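Side-chain contacts in aryl acylamidase (bacterium CSBL00001, PDB 4YJ6), which probably hydrolyses the amide bond of aryl acylamides, as a member of the amidase signature family of hydrolases: residues 275-278 with 279-282; 312-315 with 316-319; 416-420 with 421-425. One frame throughout, in Å; residues are numbered along the deposited sequence.

Interaction 1: 275-278 with 279-282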
loop_
_atom_site.group_PDB
_atom_site.type_symbol
_atom_site.label_atom_id
_atom_site.label_comp_id
_atom_site.label_asym_id
_atom_site.label_seq_id
_atom_site.Cartn_x
_atom_site.Cartn_y
_atom_site.Cartn_z
ATOM N N LEU A 275 3.263 13.747 16.782
ATOM C CA LEU A 275 3.585 12.370 17.137
ATOM C C LEU A 275 2.363 11.471 17.294
ATOM O O LEU A 275 2.505 10.271 17.463
ATOM C CB LEU A 275 4.464 12.343 18.406
ATOM C CG LEU A 275 5.745 13.167 18.221
ATOM C CD1 LEU A 275 6.531 13.206 19.541
ATOM C CD2 LEU A 275 6.626 12.634 17.073
ATOM N N ASN A 276 1.151 12.029 17.232
ATOM C CA ASN A 276 -0.042 11.227 17.427
ATOM C C ASN A 276 -1.305 11.894 16.906
ATOM O O ASN A 276 -2.412 11.435 17.201
ATOM C CB ASN A 276 -0.220 10.936 18.938
ATOM C CG ASN A 276 -0.295 12.201 19.771
ATOM O OD1 ASN A 276 -0.392 13.326 19.262
ATOM N ND2 ASN A 276 -0.169 12.021 21.101
ATOM N N TYR A 277 -1.135 12.931 16.069
ATOM C CA TYR A 277 -2.253 13.727 15.548
ATOM C C TYR A 277 -3.166 14.235 16.649
ATOM O O TYR A 277 -4.329 14.576 16.396
ATOM C CB TYR A 277 -3.090 12.919 14.529
ATOM C CG TYR A 277 -2.344 12.405 13.311
ATOM C CD1 TYR A 277 -2.225 13.191 12.145
ATOM C CD2 TYR A 277 -1.815 11.144 13.281
ATOM C CE1 TYR A 277 -1.585 12.702 10.982
ATOM C CE2 TYR A 277 -1.184 10.628 12.102
ATOM C CZ TYR A 277 -1.064 11.423 10.962
ATOM O OH TYR A 277 -0.436 10.907 9.821
ATOM N N GLY A 278 -2.615 14.330 17.864
ATOM C CA GLY A 278 -3.359 14.826 19.011
ATOM C C GLY A 278 -4.445 13.922 19.550
ATOM O O GLY A 278 -5.088 14.272 20.549
ATOM N N VAL A 279 -4.699 12.787 18.897
ATOM C CA VAL A 279 -5.831 11.941 19.278
ATOM C C VAL A 279 -5.514 10.448 19.409
ATOM O O VAL A 279 -6.320 9.735 19.987
ATOM C CB VAL A 279 -7.025 12.053 18.283
ATOM C CG1 VAL A 279 -7.589 13.470 18.298
ATOM C CG2 VAL A 279 -6.578 11.705 16.872
ATOM N N PHE A 280 -4.384 9.964 18.873
ATOM C CA PHE A 280 -4.099 8.511 18.960
ATOM C C PHE A 280 -3.146 8.179 20.101
ATOM O O PHE A 280 -2.234 8.952 20.388
ATOM C CB PHE A 280 -3.401 7.988 17.703
ATOM C CG PHE A 280 -4.232 8.073 16.440
ATOM C CD1 PHE A 280 -4.150 9.204 15.622
ATOM C CD2 PHE A 280 -5.077 7.033 16.080
ATOM C CE1 PHE A 280 -4.895 9.285 14.451
ATOM C CE2 PHE A 280 -5.848 7.095 14.907
ATOM C CZ PHE A 280 -5.740 8.219 14.086
ATOM N N PRO A 281 -3.340 6.991 20.714
ATOM C CA PRO A 281 -2.314 6.461 21.621
ATOM C C PRO A 281 -1.191 5.843 20.804
ATOM O O PRO A 281 -1.484 4.995 19.972
ATOM C CB PRO A 281 -3.074 5.415 22.423
ATOM C CG PRO A 281 -4.133 4.884 21.437
ATOM C CD PRO A 281 -4.531 6.132 20.639
ATOM N N VAL A 282 0.048 6.291 20.985
ATOM C CA VAL A 282 1.143 5.815 20.145
ATOM C C VAL A 282 2.248 5.280 21.022
ATOM O O VAL A 282 2.641 5.944 21.991
ATOM C CB VAL A 282 1.711 6.967 19.282
ATOM C CG1 VAL A 282 2.923 6.506 18.454
ATOM C CG2 VAL A 282 0.580 7.497 18.383
HETATM O O HOH W 1 0.054 9.075 22.212
#
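Asn276 O accepts two backbone donors: Phe280 N at 3.0 Å, in the carbonyl plane and nearly straight, and Val279 N at 3.2 Å, from well above that plane. This forked acceptor closes a beta turn, from Asn276 to Val279, with an added bond from the next residue, in the loop between strand 270-273 and helix 284-299. An Asx turn tightens it further, since Asn276 OD1 takes the N-H of Gly278 (OD1 to N 2.8 Å). With CG lodged between the backbone N and the carbonyl carbon (chi1 57°), the amide folds back over the following residues, and its other end, ND2, reaches water 1. That water also donates to Phe280 O and accepts from Val282 N, so the side chain is linked through the water to the chain leaving the turn. Replacing Asn276 by alanine removes both ends of the amide, which is likely to leave Gly278 N without this acceptor and water 1 with one partner fewer. On the buried side the rings of Tyr277 and Phe280 meet obliquely, their planes 70° apart; Met432 touches both. Beyond the turn, Val282 CG2 packs 3.6 Å from Asn276 CB. The Phe280 ring edge also faces the gripped carbonyl, CD1 3.2 Å from Asn276 O.

Interaction 2: 312-315 with 316-319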
loop_
_atom_site.group_PDB
_atom_site.type_symbol
_atom_site.label_atom_id
_atom_site.label_comp_id
_atom_site.label_asym_id
_atom_site.label_seq_id
_atom_site.Cartn_x
_atom_site.Cartn_y
_atom_site.Cartn_z
ATOM N N PRO A 312 -11.449 17.328 16.562
ATOM C CA PRO A 312 -12.348 17.344 17.735
ATOM C C PRO A 312 -13.084 16.035 17.988
ATOM O O PRO A 312 -13.847 15.911 18.960
ATOM C CB PRO A 312 -13.340 18.442 17.389
ATOM C CG PRO A 312 -13.468 18.303 15.878
ATOM C CD PRO A 312 -12.059 18.001 15.399
ATOM N N TYR A 313 -12.836 15.055 17.136
ATOM C CA TYR A 313 -13.396 13.719 17.304
ATOM C C TYR A 313 -12.392 12.832 18.033
ATOM O O TYR A 313 -11.195 13.046 17.938
ATOM C CB TYR A 313 -13.700 13.108 15.913
ATOM C CG TYR A 313 -14.901 13.756 15.246
ATOM C CD1 TYR A 313 -14.758 14.840 14.357
ATOM C CD2 TYR A 313 -16.185 13.263 15.483
ATOM C CE1 TYR A 313 -15.889 15.428 13.744
ATOM C CE2 TYR A 313 -17.318 13.829 14.861
ATOM C CZ TYR A 313 -17.157 14.907 13.995
ATOM O OH TYR A 313 -18.304 15.455 13.420
ATOM N N SER A 314 -12.872 11.819 18.749
ATOM C CA SER A 314 -11.969 10.834 19.323
ATOM C C SER A 314 -11.499 9.864 18.240
ATOM O O SER A 314 -12.144 9.696 17.205
ATOM C CB SER A 314 -12.663 10.015 20.417
ATOM O OG SER A 314 -13.637 9.179 19.831
ATOM N N GLN A 315 -10.382 9.204 18.491
ATOM C CA GLN A 315 -9.925 8.194 17.531
ATOM C C GLN A 315 -10.913 7.019 17.345
ATOM O O GLN A 315 -11.036 6.496 16.242
ATOM C CB GLN A 315 -8.521 7.728 17.875
ATOM C CG GLN A 315 -8.361 7.149 19.291
ATOM C CD GLN A 315 -8.530 5.637 19.312
ATOM O OE1 GLN A 315 -8.799 5.023 18.298
ATOM N NE2 GLN A 315 -8.347 5.030 20.482
ATOM N N LYS A 316 -11.645 6.619 18.384
ATOM C CA LYS A 316 -12.707 5.633 18.196
ATOM C C LYS A 316 -13.805 6.147 17.298
ATOM O O LYS A 316 -14.309 5.406 16.471
ATOM C CB LYS A 316 -13.330 5.189 19.543
ATOM C CG LYS A 316 -14.479 4.190 19.320
ATOM C CD LYS A 316 -14.990 3.605 20.645
ATOM C CE LYS A 316 -15.739 2.268 20.417
ATOM N NZ LYS A 316 -17.022 2.374 19.635
ATOM N N GLN A 317 -14.202 7.409 17.451
ATOM C CA GLN A 317 -15.242 7.939 16.577
ATOM C C GLN A 317 -14.789 7.881 15.120
ATOM O O GLN A 317 -15.567 7.538 14.247
ATOM C CB GLN A 317 -15.552 9.381 16.948
ATOM C CG GLN A 317 -16.436 9.462 18.208
ATOM C CD GLN A 317 -16.642 10.911 18.654
ATOM O OE1 GLN A 317 -15.700 11.688 18.752
ATOM N NE2 GLN A 317 -17.891 11.271 18.917
HETATM N N MSE A 318 -13.527 8.221 14.873
HETATM C CA MSE A 318 -13.022 8.215 13.504
HETATM C C MSE A 318 -12.894 6.809 12.924
HETATM O O MSE A 318 -13.274 6.581 11.771
HETATM C CB MSE A 318 -11.682 8.933 13.465
HETATM C CG MSE A 318 -11.858 10.353 13.852
HETATM SE SE MSE A 318 -10.288 11.310 13.268
HETATM C CE MSE A 318 -8.950 10.476 14.460
ATOM N N SER A 319 -12.340 5.864 13.685
ATOM C CA SER A 319 -12.226 4.514 13.160
ATOM C C SER A 319 -13.587 3.872 12.929
ATOM O O SER A 319 -13.763 3.128 11.944
ATOM C CB SER A 319 -11.341 3.600 14.035
ATOM O OG SER A 319 -11.934 3.347 15.313
HETATM O O HOH W 2 -10.350 2.839 17.581
#
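The Tyr313 ring and the Gln317 amide are the flat groups that meet here: the two side chains cross at about a right angle, with their planes 57° apart. Gln317 OE1 approaches the ring obliquely, 3.7 Å from Tyr313 CD2, while Leu376, Leu377 and Thr380 of helix 368-389 touch the same tyrosine. In the plane of its carbonyl, on a lone pair, OE1 accepts the backbone N-H of Ser314 (OE1 to N 2.8 Å, 167° at the hydrogen). The return bond runs from Gln317 N to Ser314 OG, 3.0 Å long. Together these reciprocal bonds form a capping box, with Ser314 as the N-cap of helix 315-339. Ser314 OG stands between its own backbone N and carbonyl carbon (chi1 69°), which brings it over the first turn to meet Gln317 N. Regular helical bonding follows at once, from Met318 N to Ser314 O and from Ser319 N to Gln315 O at 2.9 Å. On the inner side the selenomethionine at Met318 lays CG 3.9 Å from Tyr313 CB, an apolar contact beside the polar cap. Water 2 donates to both Gln315 OE1 and Ser319 OG, bridging successive turns, whereas Gln315 NE2 donates to Glu422 OE2 and Glu423 O of the hairpin 418-423. At the solvent side, Lys316 pairs with Asp320 in a salt bridge. Two side chains thus stand in for the helical partners that the first turn lacks: Ser314 OG occupies Gln317 N, and Gln317 OE1 fixes the backbone of the cap residue.

Interaction 3: 416-420 with 421-425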
loop_
_atom_site.group_PDB
_atom_site.type_symbol
_atom_site.label_atom_id
_atom_site.label_comp_id
_atom_site.label_asym_id
_atom_site.label_seq_id
_atom_site.Cartn_x
_atom_site.Cartn_y
_atom_site.Cartn_z
ATOM N N PRO A 416 -3.296 -4.783 17.873
ATOM C CA PRO A 416 -3.585 -4.738 19.319
ATOM C C PRO A 416 -4.957 -4.105 19.586
ATOM O O PRO A 416 -5.422 -3.306 18.779
ATOM C CB PRO A 416 -2.459 -3.861 19.850
ATOM C CG PRO A 416 -2.255 -2.854 18.722
ATOM C CD PRO A 416 -2.346 -3.724 17.465
ATOM N N SER A 417 -5.614 -4.471 20.689
ATOM C CA SER A 417 -6.900 -3.867 21.056
ATOM C C SER A 417 -6.704 -2.749 22.079
ATOM O O SER A 417 -7.649 -2.069 22.449
ATOM C CB SER A 417 -7.847 -4.913 21.643
ATOM O OG SER A 417 -8.313 -5.793 20.632
ATOM N N GLN A 418 -5.477 -2.596 22.544
ATOM C CA GLN A 418 -5.108 -1.464 23.387
ATOM C C GLN A 418 -3.699 -1.031 23.086
ATOM O O GLN A 418 -2.845 -1.866 22.800
ATOM C CB GLN A 418 -5.178 -1.867 24.876
ATOM C CG GLN A 418 -6.608 -2.108 25.331
ATOM C CD GLN A 418 -6.841 -3.506 25.886
ATOM O OE1 GLN A 418 -7.430 -4.381 25.213
ATOM N NE2 GLN A 418 -6.414 -3.719 27.145
ATOM N N ILE A 419 -3.447 0.274 23.176
ATOM C CA ILE A 419 -2.093 0.824 23.187
ATOM C C ILE A 419 -2.000 1.805 24.353
ATOM O O ILE A 419 -2.869 2.670 24.525
ATOM C CB ILE A 419 -1.791 1.569 21.877
ATOM C CG1 ILE A 419 -1.816 0.548 20.716
ATOM C CG2 ILE A 419 -0.447 2.251 21.916
ATOM C CD1 ILE A 419 -1.683 1.238 19.298
ATOM N N ASN A 420 -0.950 1.661 25.148
ATOM C CA ASN A 420 -0.770 2.512 26.338
ATOM C C ASN A 420 -2.025 2.479 27.232
ATOM O O ASN A 420 -2.402 3.483 27.820
ATOM C CB ASN A 420 -0.447 3.958 25.937
ATOM C CG ASN A 420 0.857 4.063 25.148
ATOM O OD1 ASN A 420 1.714 3.181 25.237
ATOM N ND2 ASN A 420 1.005 5.133 24.369
ATOM N N GLY A 421 -2.668 1.324 27.314
ATOM C CA GLY A 421 -3.854 1.161 28.145
ATOM C C GLY A 421 -5.137 1.748 27.582
ATOM O O GLY A 421 -6.194 1.687 28.233
ATOM N N GLU A 422 -5.068 2.321 26.375
ATOM C CA GLU A 422 -6.233 2.942 25.758
ATOM C C GLU A 422 -6.794 1.994 24.704
ATOM O O GLU A 422 -6.023 1.468 23.906
ATOM C CB GLU A 422 -5.818 4.247 25.073
ATOM C CG GLU A 422 -6.961 4.904 24.365
ATOM C CD GLU A 422 -6.635 6.272 23.758
ATOM O OE1 GLU A 422 -5.816 7.048 24.328
ATOM O OE2 GLU A 422 -7.281 6.588 22.720
ATOM N N GLU A 423 -8.107 1.768 24.720
ATOM C CA GLU A 423 -8.742 0.863 23.768
ATOM C C GLU A 423 -8.578 1.444 22.373
ATOM O O GLU A 423 -8.730 2.648 22.176
ATOM C CB GLU A 423 -10.242 0.708 24.053
ATOM C CG GLU A 423 -10.582 -0.207 25.238
ATOM C CD GLU A 423 -10.137 -1.647 24.992
ATOM O OE1 GLU A 423 -10.653 -2.317 24.050
ATOM O OE2 GLU A 423 -9.228 -2.079 25.726
ATOM N N ILE A 424 -8.360 0.557 21.416
ATOM C CA ILE A 424 -8.212 0.988 20.027
ATOM C C ILE A 424 -8.732 -0.146 19.161
ATOM O O ILE A 424 -8.614 -1.338 19.527
ATOM C CB ILE A 424 -6.749 1.361 19.719
ATOM C CG1 ILE A 424 -6.635 2.113 18.380
ATOM C CG2 ILE A 424 -5.797 0.147 19.725
ATOM C CD1 ILE A 424 -5.333 2.947 18.323
ATOM N N ASP A 425 -9.349 0.208 18.031
ATOM C CA ASP A 425 -9.889 -0.799 17.126
ATOM C C ASP A 425 -8.743 -1.661 16.545
ATOM O O ASP A 425 -7.768 -1.147 15.980
ATOM C CB ASP A 425 -10.650 -0.104 15.997
ATOM C CG ASP A 425 -11.319 -1.092 15.058
ATOM O OD1 ASP A 425 -10.609 -1.676 14.234
ATOM O OD2 ASP A 425 -12.544 -1.283 15.147
HETATM O O HOH W 3 -10.618 -4.978 24.340
#
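A two-stranded antiparallel hairpin, 418-419 with 422-423, turns through a type I' beta turn running from Ile419 to Glu422. Asn420 and Gly421 occupy its corners, both with positive phi (53° and 76°), as this turn requires. Ile419 and Glu422 form the hydrogen-bonded pair that closes it: Ile419 N to Glu422 O and Glu422 N to Ile419 O are both 2.9 Å. Past the non-hydrogen-bonded pair Gln418-Glu423, Ile424 N adds a third rung to Ser417 O, again at 2.9 Å. Gln418 and Glu423 point the same way on one face, but their modelled approach is doubtful; water 3 donates to Glu423 OE1 at 2.7 Å and weakly to Gln418 OE1. On the inner side Ile419 and Ile424 cross, with CG1 of Ile419 4.1 Å from CG2 of Ile424. The latter methyl, set between its backbone N and carbonyl carbon, also lies 3.6 Å from Pro416 O, a buried carbonyl that has no polar partner in the model. At the turn, Asn420 ND2 bonds to Val282 O. The chemistry implies a hairpin held across its strands mainly by backbone bonds, while its polar side chains are divided between a water-bridged exposed pair, whose geometry is uncertain, and attachments to neighbouring segments.

All three contacts lie on the same side of the chain's centre, their centres 11 to 13 Å apart, and they adjoin one another. Interactions 1 and 2 are partly buried and meet through apolar packing, with Met318 CE against Val279 CG2 and Phe280 CZ. Interaction 3 is a surface contact joined to both others by polar bonds: Asn420 reaches the loop of interaction 1, and Gln315 of interaction 2 reaches two acceptors on the hairpin. Pro281 packs against Ile424 as well. A side-chain amide serves the turn in 275-282 and the helix start in 312-319, whereas in 416-425 main-chain pairing dominates and the amide of Asn420 is spent on another segment.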